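Folylpolyglutamate synthase protein FOLC (Mycobacterium tuberculosis, PDB 2VOS) probably adds L-glutamate, at the expense of ATP, to dihydropteroate to give dihydrofolate, and successively to tetrahydrofolate to give its polyglutamates. Local coordinates at residues R341-A345 with P346-I350; A307-E310 with A311-A315; V154-A157 with M158-A162; A161-D165 with A166-V170; T48-S51 with A52-L56. One frame throughout, in Å; residues are numbered along the deposited sequence.

Interaction 1 (R341-A345 with P346-I350); sequences RMRSA and PTVFI
A beta hairpin at the edge of the sheet in the glutamate ligase domain holds this contact: strand 340-343 is the outermost strand and 347-350 lies between it and strand 464-469. Met342 N donates to Val348 O (2.7 Å). Arg341 and Phe349 form a non-hydrogen-bonded antiparallel pair, and their side chains share one face of the sheet. There Arg341 CG lies 3.4 Å from Phe349 CE2, an oblique approach to the ring. Phe370 meets the same ring edge-to-face. The Met342 chain, a selenomethionine bent at chi2 and chi3, folds back so that CE reaches Ile350 CD1 at 3.8 Å, the two side chains crossing at about a right angle. Val348 CG2 packs against Arg343 CG (3.7 Å).

The turn contains a cis peptide bond between Ala345 and Pro346, and the Arg343 guanidinium turns its N-H groups to the carbonyls of these two residues. With CG set between backbone N and carbonyl carbon (chi1 61°) and a bend at chi3, the group turns back on the loop. Arg343 NH2 bonds to Ala345 O (3.1 Å), coming from above the carbonyl plane, while its NE makes a weak bond to Pro346 O at the guanidinium edge. Two waters bind Thr347 OG1: one accepts from Arg341 NH1 at 2.7 Å, the other from Ala345 N at 2.9 Å.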
loop_
_atom_site.group_PDB
_atom_site.type_symbol
_atom_site.label_atom_id
_atom_site.label_comp_id
_atom_site.label_asym_id
_atom_site.label_seq_id
_atom_site.Cartn_x
_atom_site.Cartn_y
_atom_site.Cartn_z
ATOM N N ARG A 341 -11.577 3.115 -10.512
ATOM C CA ARG A 341 -12.112 3.445 -11.837
ATOM C C ARG A 341 -11.930 4.899 -12.136
ATOM O O ARG A 341 -12.402 5.752 -11.352
ATOM C CB ARG A 341 -13.609 3.202 -11.829
ATOM C CG ARG A 341 -14.006 1.826 -12.247
ATOM C CD ARG A 341 -15.482 1.799 -12.783
ATOM N NE ARG A 341 -16.464 2.506 -11.934
ATOM C CZ ARG A 341 -17.683 2.876 -12.341
ATOM N NH1 ARG A 341 -18.119 2.559 -13.582
ATOM N NH2 ARG A 341 -18.487 3.540 -11.517
HETATM N N MSE A 342 -11.274 5.181 -13.265
HETATM C CA MSE A 342 -11.048 6.554 -13.714
HETATM C C MSE A 342 -12.221 7.064 -14.550
HETATM O O MSE A 342 -12.444 8.289 -14.598
HETATM C CB MSE A 342 -9.779 6.678 -14.601
HETATM C CG MSE A 342 -8.466 6.347 -13.900
HETATM SE SE MSE A 342 -8.059 7.626 -12.528
HETATM C CE MSE A 342 -8.892 6.683 -11.020
ATOM N N ARG A 343 -12.940 6.159 -15.221
ATOM C CA ARG A 343 -14.100 6.562 -15.986
ATOM C C ARG A 343 -14.845 5.300 -16.445
ATOM O O ARG A 343 -14.361 4.188 -16.205
ATOM C CB ARG A 343 -13.668 7.324 -17.264
ATOM C CG ARG A 343 -12.777 6.450 -18.223
ATOM C CD ARG A 343 -12.625 7.052 -19.685
ATOM N NE ARG A 343 -13.962 7.132 -20.266
ATOM C CZ ARG A 343 -14.628 8.257 -20.438
ATOM N NH1 ARG A 343 -14.006 9.410 -20.166
ATOM N NH2 ARG A 343 -15.872 8.225 -20.957
ATOM N N SER A 344 -15.993 5.462 -17.108
ATOM C CA SER A 344 -16.718 4.321 -17.677
ATOM C C SER A 344 -16.910 4.672 -19.173
ATOM O O SER A 344 -16.628 5.825 -19.560
ATOM C CB SER A 344 -18.050 4.115 -16.916
ATOM O OG SER A 344 -19.012 5.171 -17.122
ATOM N N ALA A 345 -17.343 3.702 -20.011
ATOM C CA ALA A 345 -17.549 3.934 -21.456
ATOM C C ALA A 345 -16.363 4.602 -22.168
ATOM O O ALA A 345 -16.486 5.735 -22.621
ATOM C CB ALA A 345 -18.776 4.748 -21.701
ATOM N N PRO A 346 -15.237 3.918 -22.295
ATOM C CA PRO A 346 -14.923 2.579 -21.796
ATOM C C PRO A 346 -14.543 2.726 -20.318
ATOM O O PRO A 346 -14.154 3.822 -19.894
ATOM C CB PRO A 346 -13.666 2.210 -22.596
ATOM C CG PRO A 346 -12.951 3.522 -22.778
ATOM C CD PRO A 346 -14.096 4.537 -23.015
ATOM N N THR A 347 -14.644 1.654 -19.551
ATOM C CA THR A 347 -14.116 1.633 -18.217
ATOM C C THR A 347 -12.583 1.616 -18.238
ATOM O O THR A 347 -11.983 0.869 -18.980
ATOM C CB THR A 347 -14.621 0.396 -17.465
ATOM O OG1 THR A 347 -16.058 0.478 -17.380
ATOM C CG2 THR A 347 -13.988 0.342 -16.084
ATOM N N VAL A 348 -11.964 2.474 -17.445
ATOM C CA VAL A 348 -10.516 2.459 -17.262
ATOM C C VAL A 348 -10.319 2.277 -15.766
ATOM O O VAL A 348 -10.863 3.055 -14.937
ATOM C CB VAL A 348 -9.871 3.776 -17.663
ATOM C CG1 VAL A 348 -8.344 3.773 -17.269
ATOM C CG2 VAL A 348 -10.100 4.060 -19.196
ATOM N N PHE A 349 -9.548 1.240 -15.435
ATOM C CA PHE A 349 -9.119 1.035 -14.055
ATOM C C PHE A 349 -7.673 1.357 -13.947
ATOM O O PHE A 349 -6.912 1.134 -14.909
ATOM C CB PHE A 349 -9.199 -0.438 -13.698
ATOM C CG PHE A 349 -10.577 -0.901 -13.417
ATOM C CD1 PHE A 349 -11.314 -1.568 -14.397
ATOM C CD2 PHE A 349 -11.128 -0.712 -12.180
ATOM C CE1 PHE A 349 -12.587 -2.018 -14.099
ATOM C CE2 PHE A 349 -12.429 -1.171 -11.902
ATOM C CZ PHE A 349 -13.113 -1.842 -12.870
ATOM N N ILE A 350 -7.262 1.801 -12.765
ATOM C CA ILE A 350 -5.857 1.803 -12.466
ATOM C C ILE A 350 -5.696 0.914 -11.248
ATOM O O ILE A 350 -6.574 0.903 -10.356
ATOM C CB ILE A 350 -5.304 3.233 -12.142
ATOM C CG1 ILE A 350 -6.037 3.846 -10.898
ATOM C CG2 ILE A 350 -5.311 4.131 -13.425
ATOM C CD1 ILE A 350 -5.445 5.247 -10.428
HETATM O O HOH W 1 -17.536 0.484 -15.286
HETATM O O HOH W 2 -18.032 1.026 -19.190
#

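Interaction 2 (A307-E310 with A311-A315); sequences ASVE and AFFGA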
loop_
_atom_site.group_PDB
_atom_site.type_symbol
_atom_site.label_atom_id
_atom_site.label_comp_id
_atom_site.label_asym_id
_atom_site.label_seq_id
_atom_site.Cartn_x
_atom_site.Cartn_y
_atom_site.Cartn_z
ATOM N N ALA A 307 -10.227 -5.651 13.259
ATOM C CA ALA A 307 -9.616 -6.322 14.405
ATOM C C ALA A 307 -8.476 -5.464 14.986
ATOM O O ALA A 307 -8.369 -5.309 16.211
ATOM C CB ALA A 307 -9.106 -7.721 13.987
ATOM N N SER A 308 -7.698 -4.797 14.139
ATOM C CA SER A 308 -6.609 -3.938 14.624
ATOM C C SER A 308 -7.139 -2.734 15.435
ATOM O O SER A 308 -6.554 -2.335 16.445
ATOM C CB SER A 308 -5.785 -3.403 13.439
ATOM O OG SER A 308 -5.247 -4.492 12.701
ATOM N N VAL A 309 -8.224 -2.137 14.957
ATOM C CA VAL A 309 -8.793 -0.962 15.630
ATOM C C VAL A 309 -9.475 -1.417 16.940
ATOM O O VAL A 309 -9.369 -0.730 17.979
ATOM C CB VAL A 309 -9.739 -0.200 14.730
ATOM C CG1 VAL A 309 -10.510 0.835 15.556
ATOM C CG2 VAL A 309 -8.909 0.500 13.639
ATOM N N GLU A 310 -10.112 -2.596 16.899
ATOM C CA GLU A 310 -10.718 -3.203 18.095
ATOM C C GLU A 310 -9.630 -3.436 19.122
ATOM O O GLU A 310 -9.804 -3.089 20.312
ATOM C CB GLU A 310 -11.386 -4.528 17.751
ATOM C CG GLU A 310 -12.719 -4.336 17.051
ATOM C CD GLU A 310 -13.356 -5.665 16.777
ATOM O OE1 GLU A 310 -12.710 -6.487 16.093
ATOM O OE2 GLU A 310 -14.441 -5.952 17.343
ATOM N N ALA A 311 -8.524 -4.029 18.687
ATOM C CA ALA A 311 -7.396 -4.337 19.591
ATOM C C ALA A 311 -6.857 -3.056 20.218
ATOM O O ALA A 311 -6.673 -2.987 21.436
ATOM C CB ALA A 311 -6.273 -5.015 18.849
ATOM N N PHE A 312 -6.649 -2.033 19.391
ATOM C CA PHE A 312 -6.160 -0.747 19.849
ATOM C C PHE A 312 -7.027 -0.159 20.961
ATOM O O PHE A 312 -6.509 0.362 21.936
ATOM C CB PHE A 312 -6.083 0.256 18.691
ATOM C CG PHE A 312 -5.557 1.572 19.105
ATOM C CD1 PHE A 312 -4.186 1.780 19.258
ATOM C CD2 PHE A 312 -6.419 2.597 19.398
ATOM C CE1 PHE A 312 -3.705 3.027 19.687
ATOM C CE2 PHE A 312 -5.949 3.847 19.811
ATOM C CZ PHE A 312 -4.595 4.064 19.967
ATOM N N PHE A 313 -8.349 -0.228 20.804
ATOM C CA PHE A 313 -9.245 0.316 21.811
ATOM C C PHE A 313 -9.682 -0.706 22.849
ATOM O O PHE A 313 -10.538 -0.402 23.642
ATOM C CB PHE A 313 -10.492 0.919 21.182
ATOM C CG PHE A 313 -10.224 2.213 20.472
ATOM C CD1 PHE A 313 -10.296 2.277 19.092
ATOM C CD2 PHE A 313 -9.849 3.350 21.178
ATOM C CE1 PHE A 313 -10.048 3.478 18.421
ATOM C CE2 PHE A 313 -9.588 4.559 20.491
ATOM C CZ PHE A 313 -9.679 4.599 19.130
ATOM N N GLY A 314 -9.157 -1.919 22.814
ATOM C CA GLY A 314 -9.570 -2.934 23.788
ATOM C C GLY A 314 -10.969 -3.513 23.637
ATOM O O GLY A 314 -11.544 -3.959 24.641
ATOM N N ALA A 315 -11.553 -3.535 22.428
ATOM C CA ALA A 315 -12.848 -4.204 22.248
ATOM C C ALA A 315 -12.733 -5.706 22.461
ATOM O O ALA A 315 -11.700 -6.242 22.029
ATOM C CB ALA A 315 -13.429 -3.929 20.908
#
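Val309 and Glu310 meet Phe313 and Ala315 over the last turn of helix 296-312, and backbone bonds set the frame. Ala311 N donates to Ala307 O at 2.8 Å. Phe312 N to Ser308 O and Phe313 N to Val309 O continue this regular i to i+4 pattern. Beyond Phe313 the pattern changes: Ala315 N reaches back five residues to Glu310 O (2.8 Å), and Gly314 N bonds to Ala311 O (3.0 Å).

Apolar contacts follow the same turn. Val309 and Phe313 lie side by side and point the same way. With CG1 anti to the backbone N (chi1 169°), Val309 brings this methyl into the plane of the Phe313 ring, 3.8 Å from CD1 at its edge. One face of that ring takes the edge of its neighbour, Phe312 CD2 standing 3.6 Å above the plane and over the centre. On another side of the turn Ala315 CB touches Glu310 CB at 3.8 Å and also CG, so the methyl packs on the aliphatic stem of the acid.

The polar end of Glu310 is engaged beyond the turn. OE1 accepts from Leu282 N, and OE2 bonds to Gly283 N and Tyr286 OH, tying the buried carboxylate to the turn between strands 274-281 and 284-291 and to the second of these strands. Val309 itself packs on helix 75-88.

Gly314 leaves helical geometry with a positive phi of 72°. Together with the two bonds back into the final turn, this makes the helix end a Schellman motif.

Interaction 3 (V154-A157 with M158-A162); sequences VLTA and MAFAA
Met158, a selenomethionine, starts its path on the carbonyls of the preceding turn of helix 151-165. Met158 CB rests 3.4 Å from Leu155 O. Met158 CG comes within 3.2 Å of Val154 O, and Met158 N donates to that same oxygen. A chi1 of -71° sets CG beside the backbone N, and from there the chain runs back toward residue 154. Met158 SE then lies 4.2 Å from Val154 CG1, the two side chains crossing obliquely, and at a similar distance from Leu155 CD2. The bend at chi3 turns the terminal methyl CE away from the turn.

Thr156 and Phe160 make the other side-chain pair, side by side and pointing the same way. Thr156 CG2 presses on Phe160 CE2 at 3.3 Å, a tight approach, with CZ and CD2 a little farther off. Thr156 O lies over one face of the Phe160 ring, 3.5 Å from Phe160 CG, while also accepting from Phe160 N. Thr156 OG1 is turned back along the helix and bonds to Phe152 O. Ala161 N to Ala157 O continues the regular backbone ladder.

All the touching residues are buried, because the helix is packed on several sides. Met158 faces Tyr120 and Ile127 of helix 117-140 and Ile108 of strand 108-110, Ala157 meets helix 48-56, and Phe160 reaches Met54 of that helix and the loop residues Val186 and Ile187.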
loop_
_atom_site.group_PDB
_atom_site.type_symbol
_atom_site.label_atom_id
_atom_site.label_comp_id
_atom_site.label_asym_id
_atom_site.label_seq_id
_atom_site.Cartn_x
_atom_site.Cartn_y
_atom_site.Cartn_z
ATOM N N VAL A 154 14.446 10.233 6.266
ATOM C CA VAL A 154 14.000 11.603 6.409
ATOM C C VAL A 154 12.465 11.729 6.298
ATOM O O VAL A 154 11.852 12.435 7.116
ATOM C CB VAL A 154 14.719 12.535 5.409
ATOM C CG1 VAL A 154 14.186 13.951 5.570
ATOM C CG2 VAL A 154 16.248 12.491 5.667
ATOM N N LEU A 155 11.843 11.069 5.306
ATOM C CA LEU A 155 10.389 11.102 5.208
ATOM C C LEU A 155 9.746 10.572 6.478
ATOM O O LEU A 155 8.743 11.096 6.963
ATOM C CB LEU A 155 9.910 10.268 4.029
ATOM C CG LEU A 155 10.213 10.818 2.652
ATOM C CD1 LEU A 155 9.962 9.713 1.539
ATOM C CD2 LEU A 155 9.430 12.112 2.405
ATOM N N THR A 156 10.341 9.532 7.046
ATOM C CA THR A 156 9.748 8.890 8.206
ATOM C C THR A 156 9.873 9.847 9.386
ATOM O O THR A 156 8.929 10.017 10.141
ATOM C CB THR A 156 10.437 7.571 8.486
ATOM O OG1 THR A 156 10.091 6.662 7.417
ATOM C CG2 THR A 156 9.980 6.963 9.867
ATOM N N ALA A 157 11.017 10.522 9.505
ATOM C CA ALA A 157 11.173 11.480 10.565
ATOM C C ALA A 157 10.208 12.650 10.398
ATOM O O ALA A 157 9.626 13.147 11.364
ATOM C CB ALA A 157 12.634 11.991 10.623
HETATM N N MSE A 158 10.060 13.104 9.165
HETATM C CA MSE A 158 9.053 14.123 8.891
HETATM C C MSE A 158 7.657 13.716 9.340
HETATM O O MSE A 158 6.928 14.524 9.944
HETATM C CB MSE A 158 9.050 14.482 7.384
HETATM C CG MSE A 158 10.286 15.268 6.952
HETATM SE SE MSE A 158 10.314 15.347 4.978
HETATM C CE MSE A 158 8.639 16.245 4.631
ATOM N N ALA A 159 7.235 12.481 9.031
ATOM C CA ALA A 159 5.879 12.061 9.410
ATOM C C ALA A 159 5.768 12.141 10.964
ATOM O O ALA A 159 4.757 12.681 11.544
ATOM C CB ALA A 159 5.608 10.632 8.906
ATOM N N PHE A 160 6.760 11.576 11.650
ATOM C CA PHE A 160 6.709 11.511 13.110
ATOM C C PHE A 160 6.699 12.902 13.736
ATOM O O PHE A 160 6.005 13.103 14.740
ATOM C CB PHE A 160 7.885 10.692 13.713
ATOM C CG PHE A 160 7.833 9.211 13.404
ATOM C CD1 PHE A 160 6.604 8.552 13.305
ATOM C CD2 PHE A 160 8.997 8.471 13.234
ATOM C CE1 PHE A 160 6.514 7.197 13.010
ATOM C CE2 PHE A 160 8.917 7.049 12.985
ATOM C CZ PHE A 160 7.670 6.433 12.863
ATOM N N ALA A 161 7.503 13.822 13.185
ATOM C CA ALA A 161 7.530 15.243 13.673
ATOM C C ALA A 161 6.162 15.882 13.415
ATOM O O ALA A 161 5.585 16.591 14.258
ATOM C CB ALA A 161 8.619 16.014 12.909
ATOM N N ALA A 162 5.634 15.662 12.217
ATOM C CA ALA A 162 4.377 16.303 11.854
ATOM C C ALA A 162 3.268 15.757 12.768
ATOM O O ALA A 162 2.313 16.491 13.124
ATOM C CB ALA A 162 4.040 15.981 10.385
#

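Interaction 4 (A161-D165 with A166-V170); sequences AAFAD and APVDV
Phe163 and Val168 form the close-packed side of the turn that ends helix 151-165 and leads to strand 170-174. Val168 CB points toward the helix end. Its CG2, set between backbone N and carbonyl carbon by a chi1 of -56° for CG1, touches Phe163 CB at 3.9 Å. Val168 CG1 sits 3.7 Å from Phe163 O and approaches the Phe163 ring obliquely. Both residues also pack on Ile110 of strand 108-110, and Val168 on Tyr64, so this side packs toward the sheet and a loop, with Phe163 buried.

The other side is looser. Asp165 and Pro167 are exposed and Ala166 partly so. Here the contacts are mainly with backbone: Pro167 CB rests 3.5 Å from Ala164 O, and Ala166 CB 3.6 Å from Ala162 O. The peptide bond before Pro167 is cis, where the chain leaves the helix. Asp165 OD2 lies close to Glu126 OE2, so one of these acids may hold its proton more readily than usual.

Phe163 O is met from two residues of the departing chain: Val168 N gives it a weak hydrogen bond (3.1 Å, 131° at the hydrogen), and Pro167 CA makes a CA-H...O contact at 3.2 Å. Ala166 N to Ala162 O is likewise weak (3.0 Å). Proline has no N-H to continue the helical ladder, so bent bonds and apolar packing close this helix end together.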
loop_
_atom_site.group_PDB
_atom_site.type_symbol
_atom_site.label_atom_id
_atom_site.label_comp_id
_atom_site.label_asym_id
_atom_site.label_seq_id
_atom_site.Cartn_x
_atom_site.Cartn_y
_atom_site.Cartn_z
ATOM N N ALA A 161 7.503 13.822 13.185
ATOM C CA ALA A 161 7.530 15.243 13.673
ATOM C C ALA A 161 6.162 15.882 13.415
ATOM O O ALA A 161 5.585 16.591 14.258
ATOM C CB ALA A 161 8.619 16.014 12.909
ATOM N N ALA A 162 5.634 15.662 12.217
ATOM C CA ALA A 162 4.377 16.303 11.854
ATOM C C ALA A 162 3.268 15.757 12.768
ATOM O O ALA A 162 2.313 16.491 13.124
ATOM C CB ALA A 162 4.040 15.981 10.385
ATOM N N PHE A 163 3.336 14.477 13.143
ATOM C CA PHE A 163 2.264 13.933 13.980
ATOM C C PHE A 163 2.301 14.600 15.358
ATOM O O PHE A 163 1.249 14.793 15.980
ATOM C CB PHE A 163 2.372 12.395 14.155
ATOM C CG PHE A 163 2.216 11.624 12.851
ATOM C CD1 PHE A 163 1.585 12.221 11.745
ATOM C CD2 PHE A 163 2.712 10.314 12.736
ATOM C CE1 PHE A 163 1.436 11.485 10.553
ATOM C CE2 PHE A 163 2.560 9.565 11.563
ATOM C CZ PHE A 163 1.941 10.152 10.471
ATOM N N ALA A 164 3.507 14.876 15.855
ATOM C CA ALA A 164 3.647 15.572 17.159
ATOM C C ALA A 164 3.272 17.080 17.050
ATOM O O ALA A 164 2.724 17.650 17.998
ATOM C CB ALA A 164 5.089 15.389 17.710
ATOM N N ASP A 165 3.612 17.717 15.919
ATOM C CA ASP A 165 3.214 19.111 15.620
ATOM C C ASP A 165 1.726 19.300 15.587
ATOM O O ASP A 165 1.247 20.387 15.901
ATOM C CB ASP A 165 3.724 19.535 14.215
ATOM C CG ASP A 165 5.247 19.714 14.164
ATOM O OD1 ASP A 165 5.891 19.888 15.235
ATOM O OD2 ASP A 165 5.807 19.690 13.039
ATOM N N ALA A 166 0.974 18.262 15.158
ATOM C CA ALA A 166 -0.468 18.460 14.860
ATOM C C ALA A 166 -1.318 18.915 16.057
ATOM O O ALA A 166 -2.068 19.923 15.942
ATOM C CB ALA A 166 -1.091 17.191 14.187
ATOM N N PRO A 167 -1.325 18.146 17.168
ATOM C CA PRO A 167 -0.831 16.800 17.369
ATOM C C PRO A 167 -1.928 15.821 17.062
ATOM O O PRO A 167 -3.058 16.220 16.938
ATOM C CB PRO A 167 -0.561 16.746 18.896
ATOM C CG PRO A 167 -1.549 17.667 19.476
ATOM C CD PRO A 167 -1.910 18.702 18.410
ATOM N N VAL A 168 -1.619 14.540 16.991
ATOM C CA VAL A 168 -2.621 13.523 16.716
ATOM C C VAL A 168 -2.937 12.733 18.009
ATOM O O VAL A 168 -2.211 12.843 19.009
ATOM C CB VAL A 168 -2.140 12.546 15.614
ATOM C CG1 VAL A 168 -1.755 13.317 14.310
ATOM C CG2 VAL A 168 -0.962 11.722 16.089
ATOM N N ASP A 169 -4.045 11.994 18.010
ATOM C CA ASP A 169 -4.352 11.042 19.112
ATOM C C ASP A 169 -3.726 9.651 18.807
ATOM O O ASP A 169 -3.337 8.915 19.732
ATOM C CB ASP A 169 -5.878 10.840 19.238
ATOM C CG ASP A 169 -6.570 12.056 19.674
ATOM O OD1 ASP A 169 -5.992 12.745 20.524
ATOM O OD2 ASP A 169 -7.699 12.327 19.172
ATOM N N VAL A 170 -3.667 9.291 17.536
ATOM C CA VAL A 170 -3.207 7.956 17.116
ATOM C C VAL A 170 -2.500 8.054 15.784
ATOM O O VAL A 170 -2.978 8.732 14.830
ATOM C CB VAL A 170 -4.405 6.942 16.870
ATOM C CG1 VAL A 170 -3.826 5.516 16.666
ATOM C CG2 VAL A 170 -5.437 6.978 18.062
#

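Interaction 5 (T48-S51 with A52-L56); sequences TRIS and ALMDL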
loop_
_atom_site.group_PDB
_atom_site.type_symbol
_atom_site.label_atom_id
_atom_site.label_comp_id
_atom_site.label_asym_id
_atom_site.label_seq_id
_atom_site.Cartn_x
_atom_site.Cartn_y
_atom_site.Cartn_z
ATOM N N THR A 48 20.506 3.076 13.655
ATOM C CA THR A 48 21.351 4.025 14.363
ATOM C C THR A 48 21.046 5.470 13.989
ATOM O O THR A 48 20.894 6.333 14.861
ATOM C CB THR A 48 22.853 3.694 14.142
ATOM O OG1 THR A 48 23.183 2.547 14.946
ATOM C CG2 THR A 48 23.707 4.840 14.595
ATOM N N ARG A 49 20.958 5.738 12.692
ATOM C CA ARG A 49 20.733 7.099 12.232
ATOM C C ARG A 49 19.351 7.603 12.610
ATOM O O ARG A 49 19.213 8.711 13.153
ATOM C CB ARG A 49 20.926 7.188 10.714
ATOM C CG ARG A 49 22.384 7.179 10.255
ATOM C CD ARG A 49 22.490 7.339 8.703
ATOM N NE ARG A 49 21.526 6.539 7.926
ATOM C CZ ARG A 49 21.777 5.350 7.370
ATOM N NH1 ARG A 49 22.973 4.756 7.492
ATOM N NH2 ARG A 49 20.821 4.728 6.696
ATOM N N ILE A 50 18.301 6.841 12.285
ATOM C CA ILE A 50 16.939 7.328 12.536
ATOM C C ILE A 50 16.728 7.396 14.065
ATOM O O ILE A 50 16.103 8.324 14.567
ATOM C CB ILE A 50 15.888 6.414 11.859
ATOM C CG1 ILE A 50 14.472 6.996 12.008
ATOM C CG2 ILE A 50 15.893 5.012 12.464
ATOM C CD1 ILE A 50 14.289 8.271 11.266
ATOM N N SER A 51 17.263 6.430 14.834
ATOM C CA SER A 51 17.206 6.564 16.300
ATOM C C SER A 51 17.888 7.825 16.829
ATOM O O SER A 51 17.346 8.502 17.694
ATOM C CB SER A 51 17.803 5.367 17.010
ATOM O OG SER A 51 17.036 4.220 16.717
ATOM N N ALA A 52 19.096 8.109 16.341
ATOM C CA ALA A 52 19.786 9.310 16.742
ATOM C C ALA A 52 18.968 10.557 16.408
ATOM O O ALA A 52 18.898 11.491 17.209
ATOM C CB ALA A 52 21.186 9.378 16.093
ATOM N N LEU A 53 18.432 10.611 15.187
ATOM C CA LEU A 53 17.631 11.783 14.774
ATOM C C LEU A 53 16.406 11.968 15.692
ATOM O O LEU A 53 16.113 13.108 16.137
ATOM C CB LEU A 53 17.192 11.641 13.340
ATOM C CG LEU A 53 16.339 12.838 12.825
ATOM C CD1 LEU A 53 17.041 14.222 13.023
ATOM C CD2 LEU A 53 15.903 12.631 11.371
HETATM N N MSE A 54 15.666 10.888 15.957
HETATM C CA MSE A 54 14.515 10.958 16.881
HETATM C C MSE A 54 14.971 11.489 18.260
HETATM O O MSE A 54 14.302 12.322 18.843
HETATM C CB MSE A 54 13.893 9.584 17.112
HETATM C CG MSE A 54 13.011 9.055 16.011
HETATM SE SE MSE A 54 11.656 10.380 15.413
HETATM C CE MSE A 54 12.647 10.488 13.817
ATOM N N ASP A 55 16.110 11.012 18.787
ATOM C CA ASP A 55 16.630 11.606 20.030
ATOM C C ASP A 55 16.805 13.133 19.979
ATOM O O ASP A 55 16.399 13.842 20.902
ATOM C CB ASP A 55 17.975 11.006 20.434
ATOM C CG ASP A 55 17.825 9.657 20.980
ATOM O OD1 ASP A 55 16.666 9.129 20.938
ATOM O OD2 ASP A 55 18.849 9.109 21.443
ATOM N N LEU A 56 17.469 13.610 18.943
ATOM C CA LEU A 56 17.655 15.050 18.750
ATOM C C LEU A 56 16.317 15.797 18.661
ATOM O O LEU A 56 16.218 16.954 19.060
ATOM C CB LEU A 56 18.433 15.311 17.446
ATOM C CG LEU A 56 19.935 14.989 17.486
ATOM C CD1 LEU A 56 20.562 15.255 16.112
ATOM C CD2 LEU A 56 20.618 15.844 18.556
#
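Ile50 has CG1 anti to the backbone N (chi1 -175°) and a chi2 of 66°, which swings CD1 along the helix toward the following turn. Met54, a selenomethionine, answers with CG beside its own backbone N and bends at chi2 and chi3 that fold CE back toward the preceding turn. The two ends meet at Ile50 CD1 and Met54 CE, 3.8 Å apart, the side chains lying side by side and pointing the same way. Met54 CG also rests 3.5 Å from Ile50 O.

That oxygen accepts from Met54 N at 2.9 Å in a nearly straight bond (172° at the hydrogen). Flanking it, Leu53 N donates to Arg49 O (2.9 Å) and Asp55 N to Ser51 O (3.0 Å), and Ala52 CB lies 3.3 Å from Thr48 O.

Polar side chains of the first turn have partners beyond the two segments. The Arg49 guanidinium forms a salt bridge with Glu153 and also bonds to Arg42 O; Ser51 OG bonds to Leu47 O and Thr48 OG1 to Ser46 OG. Asp44 OD2 accepts from Arg49 N at the start of the helix.

Leu53 faces Leu130 and Val131 of helix 117-140. Ile50 and Met54, at i and i+4, and Leu53 line the side of the short helix that packs on helices 117-140 and 151-165, an i to i+4 apolar pair of an interhelical interface.

How the interactions relate
Interactions 3, 4 and 5 form one neighbourhood. Interactions 3 and 4 share Ala161 and Ala162 of helix 151-165, their centres about 10 Å apart. Interaction 5 packs against interaction 3, where Ala157 CB touches Leu53 CD2 at 3.4 Å and Met54 CE at 3.5 Å. Interaction 2 joins this group through Phe312 CZ, 3.6 Å from Val170 CG2 of interaction 4. Interaction 1 stands apart in the glutamate ligase domain, its centre about 35 Å from that of interaction 3. Of interactions 1, 2 and 3 it lies nearest the nucleotide: the Ile350 side chain is about 9 Å from bound ADP, against about 13 Å for Ser308 and about 14 Å for Thr156.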